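Local structure of cytochrome C (Marichromatium purpuratum 984, 5LO9) at residues S301-A309 and Q357-P368. The protein is a fusion of the cytochrome c units TsdB and TsdA that carries four hemes c, and probably interconverts thiosulfate and tetrathionate, passing electrons along its hemes. Sequence-based numbering, arbitrary orientation.
Sequences SPMWAAWVA and QSYIFWLATGAP. With HEC (heme c), chain E; EDO (1,2-ethanediol), chain B; EDO (1,2-ethanediol), chain X; EDO (1,2-ethanediol), chain S.
Trp-304 and Ala-364 bring the two backbones closest, with CA atoms 4.1 Å apart, where the short, weakly bonded helix 304-307 meets the C-terminal end of helix 351-363 and the type II turn 364-367 that follows it. Trp-307 makes the broadest contact. With its CG anti to the backbone N (chi1 -178°), its indole lies along helix 351-363, and Phe-361 CB sits over one face, 3.9 Å from the centroid of the six-membered ring. The Phe-361 ring is tilted 59° from the indole, and Trp-307 NE1 comes to its edge, 3.5 Å from Phe-361 CD2. Ile-360 CG2 reaches Trp-307 CE3 at 3.7 Å and also packs on Met-303 CB, filling the angle between these two residues. Ala-364 sets its CB 3.7 Å from Trp-307 CB, while Trp-304 contributes mainly its CB, near Leu-363 O; its indole turns toward Phe-244, and its NE1 hydrogen-bonds to Arg-296 O. At the end of the turn Val-308 CG1 packs on Ala-367 CB, and just past it Val-308 CB lies 3.4 Å from Pro-368 O. No hydrogen bond joins the two segments; the interface rests mainly on apolar packing and on carbon atoms set against backbone carbonyls. Met-303 links it to the heme: bends at chi2 and chi3 carry CE to 3.6 Å from C3A of the porphyrin, beside the axial ligand His-291, whose ND1 is hydrogen-bonded to Ser-301 O. Gly-366 and Ala-367 also form backbone hydrogen bonds with the second subunit, whose Tyr-310 packs on Phe-361. The arrangement thus joins the end of helix 351-363, close to the dimer interface, to the segment whose Met-303 and Ala-306 line one side of a heme c pocket.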
loop_
_atom_site.group_PDB
_atom_site.type_symbol
_atom_site.label_atom_id
_atom_site.label_comp_id
_atom_site.label_asym_id
_atom_site.label_seq_id
_atom_site.Cartn_x
_atom_site.Cartn_y
_atom_site.Cartn_z
ATOM N N SER A 301 -1.994 -15.731 -10.562
ATOM C CA SER A 301 -2.212 -14.535 -9.733
ATOM C C SER A 301 -0.995 -14.206 -8.887
ATOM O O SER A 301 -1.013 -14.301 -7.646
ATOM C CB SER A 301 -3.408 -14.668 -8.808
ATOM O OG SER A 301 -4.564 -14.397 -9.539
ATOM N N PRO A 302 0.084 -13.812 -9.526
ATOM C CA PRO A 302 1.247 -13.390 -8.763
ATOM C C PRO A 302 0.915 -12.129 -7.966
ATOM O O PRO A 302 0.087 -11.297 -8.359
ATOM C CB PRO A 302 2.310 -13.162 -9.845
ATOM C CG PRO A 302 1.498 -12.789 -11.085
ATOM C CD PRO A 302 0.246 -13.624 -10.974
ATOM N N MET A 303 1.563 -12.012 -6.814
ATOM C CA MET A 303 1.297 -10.898 -5.925
ATOM C C MET A 303 1.942 -9.625 -6.430
ATOM O O MET A 303 1.432 -8.522 -6.176
ATOM C CB MET A 303 1.802 -11.243 -4.533
ATOM C CG MET A 303 1.008 -12.368 -3.877
ATOM S SD MET A 303 -0.700 -11.909 -3.430
ATOM C CE MET A 303 -1.632 -12.560 -4.814
ATOM N N TRP A 304 3.040 -9.747 -7.166
ATOM C CA TRP A 304 3.670 -8.540 -7.683
ATOM C C TRP A 304 2.761 -7.819 -8.668
ATOM O O TRP A 304 2.789 -6.596 -8.751
ATOM C CB TRP A 304 5.006 -8.844 -8.336
ATOM C CG TRP A 304 5.073 -10.063 -9.177
ATOM C CD1 TRP A 304 5.528 -11.296 -8.799
ATOM C CD2 TRP A 304 4.743 -10.166 -10.554
ATOM N NE1 TRP A 304 5.485 -12.152 -9.851
ATOM C CE2 TRP A 304 5.015 -11.476 -10.949
ATOM C CE3 TRP A 304 4.246 -9.271 -11.497
ATOM C CZ2 TRP A 304 4.800 -11.914 -12.242
ATOM C CZ3 TRP A 304 4.018 -9.717 -12.777
ATOM C CH2 TRP A 304 4.296 -11.020 -13.136
ATOM N N ALA A 305 1.927 -8.531 -9.404
ATOM C CA ALA A 305 1.048 -7.813 -10.312
ATOM C C ALA A 305 -0.106 -7.170 -9.576
ATOM O O ALA A 305 -0.772 -6.292 -10.131
ATOM C CB ALA A 305 0.485 -8.756 -11.381
ATOM N N ALA A 306 -0.350 -7.587 -8.340
ATOM C CA ALA A 306 -1.482 -7.087 -7.583
ATOM C C ALA A 306 -1.110 -5.855 -6.773
ATOM O O ALA A 306 -1.918 -4.932 -6.659
ATOM C CB ALA A 306 -2.011 -8.181 -6.659
ATOM N N TRP A 307 0.105 -5.815 -6.225
ATOM C CA TRP A 307 0.489 -4.694 -5.373
ATOM C C TRP A 307 0.267 -3.344 -6.050
ATOM O O TRP A 307 -0.244 -2.404 -5.427
ATOM C CB TRP A 307 1.954 -4.821 -4.965
ATOM C CG TRP A 307 2.375 -3.709 -4.051
ATOM C CD1 TRP A 307 3.121 -2.586 -4.360
ATOM C CD2 TRP A 307 2.035 -3.592 -2.679
ATOM N NE1 TRP A 307 3.252 -1.800 -3.253
ATOM C CE2 TRP A 307 2.599 -2.401 -2.206
ATOM C CE3 TRP A 307 1.301 -4.384 -1.799
ATOM C CZ2 TRP A 307 2.470 -2.000 -0.890
ATOM C CZ3 TRP A 307 1.168 -3.969 -0.490
ATOM C CH2 TRP A 307 1.739 -2.793 -0.055
ATOM N N VAL A 308 0.644 -3.228 -7.328
ATOM C CA VAL A 308 0.597 -1.946 -8.033
ATOM C C VAL A 308 -0.772 -1.652 -8.594
ATOM O O VAL A 308 -0.952 -0.619 -9.245
ATOM C CB VAL A 308 1.584 -1.880 -9.214
ATOM C CG1 VAL A 308 3.036 -1.993 -8.738
ATOM C CG2 VAL A 308 1.270 -3.011 -10.255
ATOM N N ALA A 309 -1.729 -2.542 -8.380
ATOM C CA ALA A 309 -3.062 -2.453 -8.959
ATOM C C ALA A 309 -4.126 -2.004 -7.964
ATOM O O ALA A 309 -5.261 -1.738 -8.369
ATOM C CB ALA A 309 -3.465 -3.825 -9.522
ATOM N N GLN A 357 1.422 -7.823 3.802
ATOM C CA GLN A 357 1.624 -6.664 2.948
ATOM C C GLN A 357 3.104 -6.365 2.744
ATOM O O GLN A 357 3.492 -5.902 1.676
ATOM C CB GLN A 357 0.927 -5.451 3.516
ATOM C CG GLN A 357 -0.564 -5.546 3.404
ATOM C CD GLN A 357 -1.263 -4.273 3.764
ATOM O OE1 GLN A 357 -1.561 -3.449 2.895
ATOM N NE2 GLN A 357 -1.523 -4.088 5.048
ATOM N N SER A 358 3.949 -6.630 3.724
ATOM C CA SER A 358 5.375 -6.399 3.503
ATOM C C SER A 358 5.944 -7.387 2.492
ATOM O O SER A 358 6.738 -7.017 1.612
ATOM C CB SER A 358 6.138 -6.511 4.817
ATOM O OG SER A 358 5.809 -5.436 5.679
ATOM N N TYR A 359 5.554 -8.654 2.612
ATOM C CA TYR A 359 6.029 -9.663 1.681
ATOM C C TYR A 359 5.566 -9.327 0.276
ATOM O O TYR A 359 6.359 -9.357 -0.675
ATOM C CB TYR A 359 5.518 -11.038 2.114
ATOM C CG TYR A 359 5.807 -12.142 1.155
ATOM C CD1 TYR A 359 7.101 -12.474 0.837
ATOM C CD2 TYR A 359 4.785 -12.833 0.536
ATOM C CE1 TYR A 359 7.377 -13.468 -0.052
ATOM C CE2 TYR A 359 5.057 -13.848 -0.365
ATOM C CZ TYR A 359 6.360 -14.164 -0.643
ATOM O OH TYR A 359 6.645 -15.162 -1.541
ATOM N N ILE A 360 4.295 -8.954 0.129
ATOM C CA ILE A 360 3.782 -8.676 -1.203
ATOM C C ILE A 360 4.460 -7.453 -1.791
ATOM O O ILE A 360 4.734 -7.397 -2.987
ATOM C CB ILE A 360 2.267 -8.502 -1.148
ATOM C CG1 ILE A 360 1.589 -9.837 -0.820
ATOM C CG2 ILE A 360 1.779 -7.973 -2.442
ATOM C CD1 ILE A 360 0.132 -9.707 -0.298
ATOM N N PHE A 361 4.680 -6.436 -0.969
ATOM C CA PHE A 361 5.380 -5.232 -1.401
ATOM C C PHE A 361 6.756 -5.590 -1.908
ATOM O O PHE A 361 7.175 -5.150 -2.981
ATOM C CB PHE A 361 5.468 -4.265 -0.204
ATOM C CG PHE A 361 6.392 -3.054 -0.383
ATOM C CD1 PHE A 361 7.504 -2.889 0.432
ATOM C CD2 PHE A 361 6.082 -2.046 -1.291
ATOM C CE1 PHE A 361 8.314 -1.770 0.301
ATOM C CE2 PHE A 361 6.891 -0.916 -1.411
ATOM C CZ PHE A 361 8.010 -0.784 -0.620
ATOM N N TRP A 362 7.467 -6.409 -1.149
ATOM C CA TRP A 362 8.814 -6.786 -1.546
ATOM C C TRP A 362 8.834 -7.519 -2.891
ATOM O O TRP A 362 9.649 -7.196 -3.765
ATOM C CB TRP A 362 9.428 -7.637 -0.454
ATOM C CG TRP A 362 10.700 -8.238 -0.851
ATOM C CD1 TRP A 362 11.855 -7.587 -1.100
ATOM C CD2 TRP A 362 10.976 -9.631 -1.019
ATOM N NE1 TRP A 362 12.841 -8.479 -1.414
ATOM C CE2 TRP A 362 12.329 -9.742 -1.365
ATOM C CE3 TRP A 362 10.213 -10.784 -0.908
ATOM C CZ2 TRP A 362 12.933 -10.950 -1.616
ATOM C CZ3 TRP A 362 10.808 -11.979 -1.147
ATOM C CH2 TRP A 362 12.161 -12.059 -1.508
ATOM N N LEU A 363 7.927 -8.491 -3.094
ATOM C CA LEU A 363 7.905 -9.208 -4.373
ATOM C C LEU A 363 7.730 -8.263 -5.545
ATOM O O LEU A 363 8.150 -8.586 -6.664
ATOM C CB LEU A 363 6.789 -10.230 -4.418
ATOM C CG LEU A 363 6.914 -11.424 -3.502
ATOM C CD1 LEU A 363 5.686 -12.274 -3.636
ATOM C CD2 LEU A 363 8.181 -12.201 -3.838
ATOM N N ALA A 364 7.112 -7.107 -5.306
ATOM C CA ALA A 364 6.763 -6.137 -6.334
ATOM C C ALA A 364 7.850 -5.090 -6.574
ATOM O O ALA A 364 7.611 -4.123 -7.323
ATOM C CB ALA A 364 5.471 -5.439 -5.971
ATOM N N THR A 365 9.021 -5.254 -5.952
ATOM C CA THR A 365 10.124 -4.318 -6.134
ATOM C C THR A 365 10.383 -4.030 -7.607
ATOM O O THR A 365 10.626 -4.945 -8.409
ATOM C CB THR A 365 11.384 -4.872 -5.497
ATOM O OG1 THR A 365 11.198 -5.096 -4.099
ATOM C CG2 THR A 365 12.408 -3.867 -5.640
ATOM N N GLY A 366 10.311 -2.759 -7.953
ATOM C CA GLY A 366 10.582 -2.289 -9.280
ATOM C C GLY A 366 9.370 -2.067 -10.156
ATOM O O GLY A 366 9.485 -1.377 -11.184
ATOM N N ALA A 367 8.219 -2.631 -9.787
ATOM C CA ALA A 367 7.046 -2.594 -10.644
ATOM C C ALA A 367 6.370 -1.224 -10.613
ATOM O O ALA A 367 6.388 -0.528 -9.594
ATOM C CB ALA A 367 6.054 -3.669 -10.236
ATOM N N PRO A 368 5.766 -0.818 -11.730
ATOM C CA PRO A 368 5.231 0.545 -11.887
ATOM C C PRO A 368 3.876 0.743 -11.228
ATOM O O PRO A 368 2.890 0.095 -11.584
ATOM C CB PRO A 368 5.134 0.699 -13.407
ATOM C CG PRO A 368 4.894 -0.674 -13.880
ATOM C CD PRO A 368 5.751 -1.552 -12.990
HETATM FE FE HEC E . -6.119 -15.089 -3.346
HETATM C CHA HEC E . -6.877 -12.831 -5.929
HETATM C CHB HEC E . -4.112 -12.681 -1.787
HETATM C CHC HEC E . -5.578 -17.270 -0.623
HETATM C CHD HEC E . -7.743 -17.582 -5.068
HETATM N NA HEC E . -5.595 -13.126 -3.797
HETATM C C1A HEC E . -6.005 -12.417 -4.843
HETATM C C2A HEC E . -5.467 -11.040 -4.868
HETATM C C3A HEC E . -4.652 -10.989 -3.667
HETATM C C4A HEC E . -4.794 -12.336 -3.061
HETATM C CMA HEC E . -3.842 -9.836 -3.195
HETATM C CAA HEC E . -5.687 -9.984 -5.922
HETATM C CBA HEC E . -4.921 -10.377 -7.181
HETATM C CGA HEC E . -4.976 -9.282 -8.232
HETATM O O1A HEC E . -4.119 -9.329 -9.143
HETATM O O2A HEC E . -5.874 -8.387 -8.179
HETATM N NB HEC E . -5.061 -15.016 -1.547
HETATM C C1B HEC E . -4.326 -13.968 -1.116
HETATM C C2B HEC E . -3.713 -14.199 0.195
HETATM C C3B HEC E . -4.152 -15.545 0.538
HETATM C C4B HEC E . -4.990 -15.947 -0.606
HETATM C CMB HEC E . -2.822 -13.291 0.964
HETATM C CAB HEC E . -3.835 -16.303 1.786
HETATM C CBB HEC E . -4.465 -15.548 2.956
HETATM N NC HEC E . -6.593 -17.076 -2.910
HETATM C C1C HEC E . -6.281 -17.772 -1.806
HETATM C C2C HEC E . -6.700 -19.191 -1.875
HETATM C C3C HEC E . -7.351 -19.274 -3.193
HETATM C C4C HEC E . -7.207 -17.907 -3.743
HETATM C CMC HEC E . -6.501 -20.242 -0.812
HETATM C CAC HEC E . -7.970 -20.459 -3.911
HETATM C CBC HEC E . -8.953 -21.180 -3.045
HETATM N ND HEC E . -7.137 -15.165 -5.163
HETATM C C1D HEC E . -7.715 -16.247 -5.661
HETATM C C2D HEC E . -8.347 -16.007 -6.971
HETATM C C3D HEC E . -8.114 -14.581 -7.261
HETATM C C4D HEC E . -7.354 -14.182 -6.044
HETATM C CMD HEC E . -9.080 -17.038 -7.757
HETATM C CAD HEC E . -8.514 -13.743 -8.462
HETATM C CBD HEC E . -10.027 -13.705 -8.773
HETATM C CGD HEC E . -10.976 -13.096 -7.720
HETATM O O1D HEC E . -10.982 -13.468 -6.507
HETATM O O2D HEC E . -11.798 -12.226 -8.116
HETATM C C1 EDO B . 9.741 -17.652 0.019
HETATM O O1 EDO B . 9.233 -18.886 -0.448
HETATM C C2 EDO B . 9.926 -16.710 -1.182
HETATM O O2 EDO B . 9.031 -15.593 -1.398
HETATM C C1 EDO X . 12.008 -3.559 -0.896
HETATM O O1 EDO X . 12.949 -4.040 -1.886
HETATM C C2 EDO X . 12.275 -2.063 -0.670
HETATM O O2 EDO X . 13.139 -1.836 0.459
HETATM C C1 EDO S . -3.081 -0.161 1.197
HETATM O O1 EDO S . -3.421 -1.452 1.785
HETATM C C2 EDO S . -2.424 -0.294 -0.192
HETATM O O2 EDO S . -3.413 -0.486 -1.287
#